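Local coordinates for TRAP dicarboxylate ABC transporter, substrate-binding protein (Roseobacter denitrificans, PDB 4OVQ), which probably serves a TRAP transport system as its periplasmic solute-binding protein, and holds beta-D-glucuronate in the crystal, at residues A[72-77]-A[90-95]; A[302-307]-A[316-321]. All blocks are in the same frame, centred on the assembly; numbering follows the deposited sequence.

Contact 1: A[72-77]-A[90-95]; sequences DAIEQV and GPIGPL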
ATOM      1  N   ASP A  72     -10.636   9.122   1.554  0.59  8.72           N
ATOM      2  CA  ASP A  72     -11.339   9.946   2.499  0.59 10.37           C
ATOM      3  C   ASP A  72     -10.563  10.015   3.823  0.59 11.59           C
ATOM      4  O   ASP A  72     -10.384  11.090   4.396  0.59 11.22           O
ATOM      5  CB  ASP A  72     -12.790   9.471   2.645  0.59  9.71           C
ATOM      6  CG  ASP A  72     -13.612   9.685   1.352  0.59 14.92           C
ATOM      7  OD1 ASP A  72     -13.207  10.532   0.526  0.59 16.62           O
ATOM      8  OD2 ASP A  72     -14.653   9.015   1.148  0.59 16.66           O
ATOM      9  N   ALA A  73     -10.032   8.889   4.290  1.00 10.22           N
ATOM     10  CA  ALA A  73      -9.316   8.916   5.529  1.00 10.44           C
ATOM     11  C   ALA A  73      -8.064   9.760   5.410  1.00  8.29           C
ATOM     12  O   ALA A  73      -7.680  10.419   6.363  1.00  8.43           O
ATOM     13  CB  ALA A  73      -8.962   7.498   5.958  1.00  8.60           C
ATOM     14  N   ILE A  74      -7.362   9.655   4.286  1.00  8.14           N
ATOM     15  CA  ILE A  74      -6.172  10.488   4.054  1.00  7.58           C
ATOM     16  C   ILE A  74      -6.563  11.973   4.174  1.00 10.41           C
ATOM     17  O   ILE A  74      -5.870  12.740   4.841  1.00  9.33           O
ATOM     18  CB  ILE A  74      -5.511  10.166   2.714  1.00  7.22           C
ATOM     19  CG1 ILE A  74      -4.871   8.756   2.737  1.00  7.55           C
ATOM     20  CG2 ILE A  74      -4.488  11.269   2.329  1.00  8.10           C
ATOM     21  CD1 ILE A  74      -4.734   8.177   1.344  1.00  9.16           C
ATOM     22  N   GLU A  75      -7.666  12.378   3.561  1.00  8.44           N
ATOM     23  CA  GLU A  75      -8.105  13.754   3.704  1.00 12.03           C
ATOM     24  C   GLU A  75      -8.426  14.116   5.161  1.00 12.50           C
ATOM     25  O   GLU A  75      -8.151  15.249   5.617  1.00 14.51           O
ATOM     26  CB  GLU A  75      -9.312  14.020   2.789  1.00 13.52           C
ATOM     27  CG  GLU A  75      -9.663  15.499   2.680  1.00 27.83           C
ATOM     28  CD  GLU A  75      -8.409  16.355   2.519  1.00 28.05           C
ATOM     29  OE1 GLU A  75      -7.700  16.179   1.506  1.00 33.86           O
ATOM     30  OE2 GLU A  75      -8.107  17.166   3.437  1.00 37.22           O
ATOM     31  N   GLN A  76      -9.040  13.200   5.909  1.00  9.27           N
ATOM     32  CA  GLN A  76      -9.363  13.490   7.314  1.00  9.44           C
ATOM     33  C   GLN A  76      -8.085  13.708   8.140  1.00 10.66           C
ATOM     34  O   GLN A  76      -8.035  14.586   8.988  1.00 11.93           O
ATOM     35  CB  GLN A  76     -10.214  12.378   7.938  1.00 12.39           C
ATOM     36  CG  GLN A  76     -11.595  12.225   7.363  1.00 12.65           C
ATOM     37  CD  GLN A  76     -12.342  11.040   7.982  1.00 16.94           C
ATOM     38  OE1 GLN A  76     -12.430  10.913   9.201  1.00 24.50           O
ATOM     39  NE2 GLN A  76     -12.852  10.165   7.135  1.00 29.27           N
ATOM     40  N   VAL A  77      -7.054  12.902   7.902  1.00  8.92           N
ATOM     41  CA  VAL A  77      -5.798  13.077   8.633  1.00 10.26           C
ATOM     42  C   VAL A  77      -5.158  14.412   8.244  1.00 13.39           C
ATOM     43  O   VAL A  77      -4.747  15.185   9.104  1.00 12.15           O
ATOM     44  CB  VAL A  77      -4.843  11.868   8.440  1.00  9.71           C
ATOM     45  CG1 VAL A  77      -3.495  12.140   9.011  1.00 13.06           C
ATOM     46  CG2 VAL A  77      -5.421  10.671   9.192  1.00  9.89           C
ATOM     47  N   GLY A  90      -0.005   4.094  -2.098  1.00  7.64           N
ATOM     48  CA  GLY A  90      -0.710   4.186  -3.371  1.00  7.86           C
ATOM     49  C   GLY A  90      -1.670   5.352  -3.473  1.00  7.11           C
ATOM     50  O   GLY A  90      -1.556   6.210  -4.338  1.00  8.02           O
ATOM     51  N   PRO A  91      -2.638   5.419  -2.572  1.00  6.97           N
ATOM     52  CA  PRO A  91      -3.604   6.536  -2.573  1.00  6.28           C
ATOM     53  C   PRO A  91      -3.044   7.865  -2.053  1.00  6.25           C
ATOM     54  O   PRO A  91      -3.696   8.902  -2.217  1.00 10.82           O
ATOM     55  CB  PRO A  91      -4.741   6.010  -1.689  1.00 10.16           C
ATOM     56  CG  PRO A  91      -4.503   4.519  -1.582  1.00 17.94           C
ATOM     57  CD  PRO A  91      -3.034   4.356  -1.644  1.00  8.56           C
ATOM     58  N   ILE A  92      -1.852   7.835  -1.453  1.00  7.48           N
ATOM     59  CA  ILE A  92      -1.143   9.083  -1.102  1.00  9.34           C
ATOM     60  C   ILE A  92      -0.483   9.752  -2.318  1.00  6.82           C
ATOM     61  O   ILE A  92      -0.315  10.995  -2.357  1.00 12.32           O
ATOM     62  CB  ILE A  92      -0.105   8.856   0.014  1.00 11.00           C
ATOM     63  CG1 ILE A  92      -0.825   8.412   1.303  1.00 10.92           C
ATOM     64  CG2 ILE A  92       0.753  10.110   0.225  1.00  9.26           C
ATOM     65  CD1 ILE A  92       0.061   8.128   2.419  1.00 13.05           C
ATOM     66  N   GLY A  93      -0.195   8.974  -3.350  1.00 11.26           N
ATOM     67  CA  GLY A  93       0.569   9.486  -4.479  1.00 10.96           C
ATOM     68  C   GLY A  93      -0.068  10.670  -5.168  1.00 12.58           C
ATOM     69  O   GLY A  93       0.643  11.602  -5.531  1.00 13.87           O
ATOM     70  N   PRO A  94      -1.389  10.636  -5.357  1.00 14.42           N
ATOM     71  CA  PRO A  94      -1.987  11.780  -6.073  1.00 16.71           C
ATOM     72  C   PRO A  94      -1.858  13.089  -5.283  1.00 17.00           C
ATOM     73  O   PRO A  94      -1.861  14.154  -5.904  1.00 19.83           O
ATOM     74  CB  PRO A  94      -3.441  11.365  -6.223  1.00 15.53           C
ATOM     75  CG  PRO A  94      -3.371   9.805  -6.300  1.00 11.49           C
ATOM     76  CD  PRO A  94      -2.324   9.494  -5.239  1.00 11.41           C
ATOM     77  N   LEU A  95      -1.693  13.015  -3.962  1.00 14.28           N
ATOM     78  CA  LEU A  95      -1.542  14.197  -3.111  1.00 17.02           C
ATOM     79  C   LEU A  95      -0.079  14.676  -3.008  1.00 20.45           C
ATOM     80  O   LEU A  95       0.179  15.877  -2.823  1.00 20.91           O
ATOM     81  CB  LEU A  95      -2.064  13.879  -1.710  1.00 14.93           C
ATOM     82  CG  LEU A  95      -1.751  14.889  -0.596  1.00 20.08           C
ATOM     83  CD1 LEU A  95      -2.530  16.163  -0.816  1.00 24.78           C
ATOM     84  CD2 LEU A  95      -2.045  14.331   0.798  1.00 24.33           C
TER
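Ile74 pushes out from the helix into the turns of 90-95 and is the residue through which the two segments meet. The tight part is at its delta methyl. CD1 sits 3.7 Å from Pro91 CB, and the isoleucine arm runs roughly perpendicular to the proline side chain; the same CD1 also lies 3.8 Å from Pro91 O, so it touches the proline on both ring and carbonyl. Ile92 adds its inner methylene, with CG1 3.9 Å from Ile74 CD1. The fork of Ile74 divides the work: CG1 lies beside the backbone N (chi1 -69°) and carries CD1 to Pro91 and Ile92, while CG2, on the other arm, faces Leu95.

That second arm is the loose end. Ile74 CG2 and Leu95 CD2 stand 4.2 Å apart, and Leu95 is itself partly exposed. No hydrogen bond crosses between the segments, so apolar contact alone joins them. The second segment folds back on itself through backbone bonds three residues apart, from Gly93 N to Gly90 O and from Leu95 N to Ile92 O, which brings Pro91, Ile92 and Leu95 all within touching range of one isoleucine.

Gln70, a glucuronate-binding residue, touches Pro91 from the start of helix 70-79, the helix that carries Ile74, and Arg78 meets Leu95 near its other end. Helix 70-79 is the connection of a beta-alpha-beta crossover from strand 58-62 to the parallel strand 84-88, with strand 25-29 between them in the sheet; Phe87 of strand 84-88 packs against both Ile74 and Ile92.

Contact 2: A[302-307]-A[316-321]; sequences PVYEAY and PLVELI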
ATOM      1  N   PRO A 302       5.636   4.306 -21.050  1.00 23.87           N
ATOM      2  CA  PRO A 302       4.757   5.482 -21.102  1.00 18.70           C
ATOM      3  C   PRO A 302       4.237   5.963 -19.730  1.00 27.27           C
ATOM      4  O   PRO A 302       3.885   7.128 -19.573  1.00 30.17           O
ATOM      5  CB  PRO A 302       3.583   5.032 -21.989  1.00 29.26           C
ATOM      6  CG  PRO A 302       3.944   3.749 -22.530  1.00 22.60           C
ATOM      7  CD  PRO A 302       5.002   3.140 -21.687  1.00 26.38           C
ATOM      8  N   VAL A 303       4.156   5.069 -18.755  1.00 26.06           N
ATOM      9  CA  VAL A 303       3.715   5.463 -17.422  1.00 23.04           C
ATOM     10  C   VAL A 303       4.847   6.212 -16.700  1.00 20.33           C
ATOM     11  O   VAL A 303       4.603   7.243 -16.046  1.00 22.02           O
ATOM     12  CB  VAL A 303       3.236   4.233 -16.616  1.00 20.65           C
ATOM     13  CG1 VAL A 303       2.800   4.623 -15.193  1.00 19.13           C
ATOM     14  CG2 VAL A 303       2.080   3.543 -17.345  1.00 21.02           C
ATOM     15  N   TYR A 304       6.065   5.680 -16.794  1.00 22.28           N
ATOM     16  CA  TYR A 304       7.240   6.328 -16.208  1.00 22.06           C
ATOM     17  C   TYR A 304       7.473   7.654 -16.881  1.00 23.22           C
ATOM     18  O   TYR A 304       7.647   8.691 -16.235  1.00 24.74           O
ATOM     19  CB  TYR A 304       8.491   5.482 -16.398  1.00 23.16           C
ATOM     20  CG  TYR A 304       8.739   4.441 -15.342  1.00 24.03           C
ATOM     21  CD1 TYR A 304       8.020   3.258 -15.324  1.00 17.88           C
ATOM     22  CD2 TYR A 304       9.692   4.632 -14.369  1.00 21.23           C
ATOM     23  CE1 TYR A 304       8.241   2.303 -14.378  1.00 21.20           C
ATOM     24  CE2 TYR A 304       9.926   3.666 -13.411  1.00 25.01           C
ATOM     25  CZ  TYR A 304       9.189   2.505 -13.412  1.00 19.09           C
ATOM     26  OH  TYR A 304       9.411   1.535 -12.460  1.00 24.81           O
ATOM     27  N   GLU A 305       7.511   7.614 -18.202  1.00 26.96           N
ATOM     28  CA  GLU A 305       7.743   8.803 -18.978  1.00 22.13           C
ATOM     29  C   GLU A 305       6.680   9.861 -18.671  1.00 21.05           C
ATOM     30  O   GLU A 305       6.970  11.051 -18.617  1.00 31.68           O
ATOM     31  CB  GLU A 305       7.772   8.416 -20.449  1.00 23.01           C
ATOM     32  CG  GLU A 305       9.021   7.616 -20.769  1.00 22.53           C
ATOM     33  CD  GLU A 305      10.244   8.490 -20.653  1.00 27.31           C
ATOM     34  OE1 GLU A 305      10.091   9.712 -20.886  1.00 25.74           O
ATOM     35  OE2 GLU A 305      11.332   7.965 -20.318  1.00 23.11           O
ATOM     36  N   ALA A 306       5.471   9.410 -18.378  1.00 25.70           N
ATOM     37  CA  ALA A 306       4.373  10.337 -18.082  1.00 28.20           C
ATOM     38  C   ALA A 306       4.424  10.898 -16.636  1.00 35.38           C
ATOM     39  O   ALA A 306       3.873  11.967 -16.350  1.00 35.90           O
ATOM     40  CB  ALA A 306       3.056   9.664 -18.351  1.00 29.84           C
ATOM     41  N   TYR A 307       5.072  10.173 -15.727  1.00 27.29           N
ATOM     42  CA  TYR A 307       5.404  10.730 -14.419  1.00 22.29           C
ATOM     43  C   TYR A 307       6.543  11.756 -14.522  1.00 23.87           C
ATOM     44  O   TYR A 307       6.566  12.755 -13.803  1.00 20.37           O
ATOM     45  CB  TYR A 307       5.793   9.604 -13.468  1.00 17.37           C
ATOM     46  CG  TYR A 307       6.276  10.070 -12.132  1.00 16.43           C
ATOM     47  CD1 TYR A 307       5.362  10.368 -11.118  1.00 20.80           C
ATOM     48  CD2 TYR A 307       7.624  10.162 -11.847  1.00 20.49           C
ATOM     49  CE1 TYR A 307       5.785  10.791  -9.877  1.00 25.48           C
ATOM     50  CE2 TYR A 307       8.065  10.596 -10.598  1.00 23.62           C
ATOM     51  CZ  TYR A 307       7.135  10.910  -9.623  1.00 24.67           C
ATOM     52  OH  TYR A 307       7.550  11.333  -8.384  1.00 21.02           O
ATOM     53  N   PRO A 316      15.387  12.443 -10.837  1.00 34.19           N
ATOM     54  CA  PRO A 316      16.510  11.992 -10.006  1.00 32.92           C
ATOM     55  C   PRO A 316      16.091  11.110  -8.831  1.00 27.10           C
ATOM     56  O   PRO A 316      16.886  10.271  -8.424  1.00 30.62           O
ATOM     57  CB  PRO A 316      17.133  13.301  -9.499  1.00 31.22           C
ATOM     58  CG  PRO A 316      16.600  14.374 -10.390  1.00 32.78           C
ATOM     59  CD  PRO A 316      15.244  13.906 -10.813  1.00 28.19           C
ATOM     60  N   LEU A 317      14.876  11.267  -8.306  1.00 28.41           N
ATOM     61  CA  LEU A 317      14.397  10.380  -7.240  1.00 27.02           C
ATOM     62  C   LEU A 317      14.235   8.975  -7.811  1.00 27.03           C
ATOM     63  O   LEU A 317      14.621   7.970  -7.193  1.00 29.61           O
ATOM     64  CB  LEU A 317      13.065  10.881  -6.663  1.00 30.03           C
ATOM     65  CG  LEU A 317      12.431  10.113  -5.501  1.00 26.92           C
ATOM     66  CD1 LEU A 317      13.357  10.022  -4.327  1.00 27.96           C
ATOM     67  CD2 LEU A 317      11.144  10.826  -5.096  1.00 27.15           C
ATOM     68  N   VAL A 318      13.663   8.911  -9.005  1.00 29.54           N
ATOM     69  CA  VAL A 318      13.457   7.636  -9.678  1.00 25.88           C
ATOM     70  C   VAL A 318      14.789   6.953  -9.972  1.00 26.00           C
ATOM     71  O   VAL A 318      14.948   5.770  -9.695  1.00 29.13           O
ATOM     72  CB  VAL A 318      12.647   7.818 -10.966  1.00 27.39           C
ATOM     73  CG1 VAL A 318      12.503   6.498 -11.682  1.00 30.37           C
ATOM     74  CG2 VAL A 318      11.260   8.384 -10.629  1.00 28.60           C
ATOM     75  N   GLU A 319      15.749   7.703 -10.506  1.00 37.56           N
ATOM     76  CA  GLU A 319      17.068   7.146 -10.835  1.00 38.79           C
ATOM     77  C   GLU A 319      17.815   6.687  -9.578  1.00 36.63           C
ATOM     78  O   GLU A 319      18.467   5.638  -9.570  1.00 35.87           O
ATOM     79  CB  GLU A 319      17.902   8.171 -11.604  1.00 37.54           C
ATOM     80  CG  GLU A 319      17.300   8.576 -12.944  1.00 35.89           C
ATOM     81  CD  GLU A 319      18.103   9.666 -13.637  1.00 42.78           C
ATOM     82  OE1 GLU A 319      19.039  10.202 -13.011  1.00 47.36           O
ATOM     83  OE2 GLU A 319      17.803   9.995 -14.806  1.00 42.15           O
ATOM     84  N   LEU A 320      17.695   7.476  -8.517  1.00 30.99           N
ATOM     85  CA  LEU A 320      18.269   7.154  -7.214  1.00 30.21           C
ATOM     86  C   LEU A 320      17.783   5.799  -6.686  1.00 34.95           C
ATOM     87  O   LEU A 320      18.563   5.018  -6.137  1.00 29.93           O
ATOM     88  CB  LEU A 320      17.889   8.266  -6.236  1.00 37.47           C
ATOM     89  CG  LEU A 320      18.351   8.170  -4.788  1.00 35.86           C
ATOM     90  CD1 LEU A 320      19.849   8.339  -4.698  1.00 39.68           C
ATOM     91  CD2 LEU A 320      17.634   9.230  -3.978  1.00 34.54           C
ATOM     92  N   ILE A 321      16.484   5.534  -6.839  1.00 34.97           N
ATOM     93  CA  ILE A 321      15.904   4.272  -6.387  1.00 29.79           C
ATOM     94  C   ILE A 321      16.406   3.117  -7.243  1.00 34.48           C
ATOM     95  O   ILE A 321      16.773   2.056  -6.725  1.00 41.47           O
ATOM     96  CB  ILE A 321      14.358   4.301  -6.451  1.00 28.71           C
ATOM     97  CG1 ILE A 321      13.824   5.386  -5.513  1.00 28.60           C
ATOM     98  CG2 ILE A 321      13.785   2.933  -6.088  1.00 29.49           C
ATOM     99  CD1 ILE A 321      12.314   5.649  -5.645  1.00 28.21           C
TER
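The two tyrosine rings, Tyr304 and Tyr307, reach across from one helix to a single valine on the next, and their planes are steeply inclined, about 77° to each other. Tyr304 offers an edge: Val318 CG1 lies near the plane of the ring, 4.2 Å from CE2. Tyr307 is met more closely and obliquely, with Val318 CG2 3.9 Å from its CE2; here the two side chains lie alongside one another, pointing opposite ways. Each methyl of Val318 therefore serves a different ring. With CG1 anti to the backbone N (chi1 177°) and CG2 beside it, the isopropyl fork opens toward both tyrosines.

Helices 301-310 and 315-322 follow one another near the C-terminus, separated by a short connection, and this contact closes the pair in the type II periplasmic binding protein fold. The backbones stay well apart, 9.1 Å between Tyr304 CA and Val318 CA, and the two tyrosine rings bridge most of that distance to the smaller valine.

The phenol ends are tied elsewhere. Tyr304 OH is hydrogen-bonded to Pro105 O and Tyr307 OH to Pro97 O, which pins both rings at their far ends to the chain between 97 and 105. Val318 also touches Val101 of that stretch. On the second helix, Leu317 turns to Ala122 and Ile125 of helix 121-132, while on the first, Val303 packs against Glu180 of helix 172-180.

How the contacts relate
Contact 1 lies close behind the binding pocket, without lining it: the side chain of Pro91 is about 6 Å from the bound glucuronate and about 7 Å from that of Arg167, which binds it. Contact 2 is away from the annotated sites, its centre about 19 Å from the centre of the chain against 12 Å for contact 1. The contact centres are about 21 Å apart, yet their nearest atoms approach to about 7 Å without touching. The chain just after 90-95 links the two: Ala99 packs on Ile92 of contact 1, whereas Pro97 and Val101 meet side chains of contact 2. In sequence, contact 1 closes before contact 2 opens.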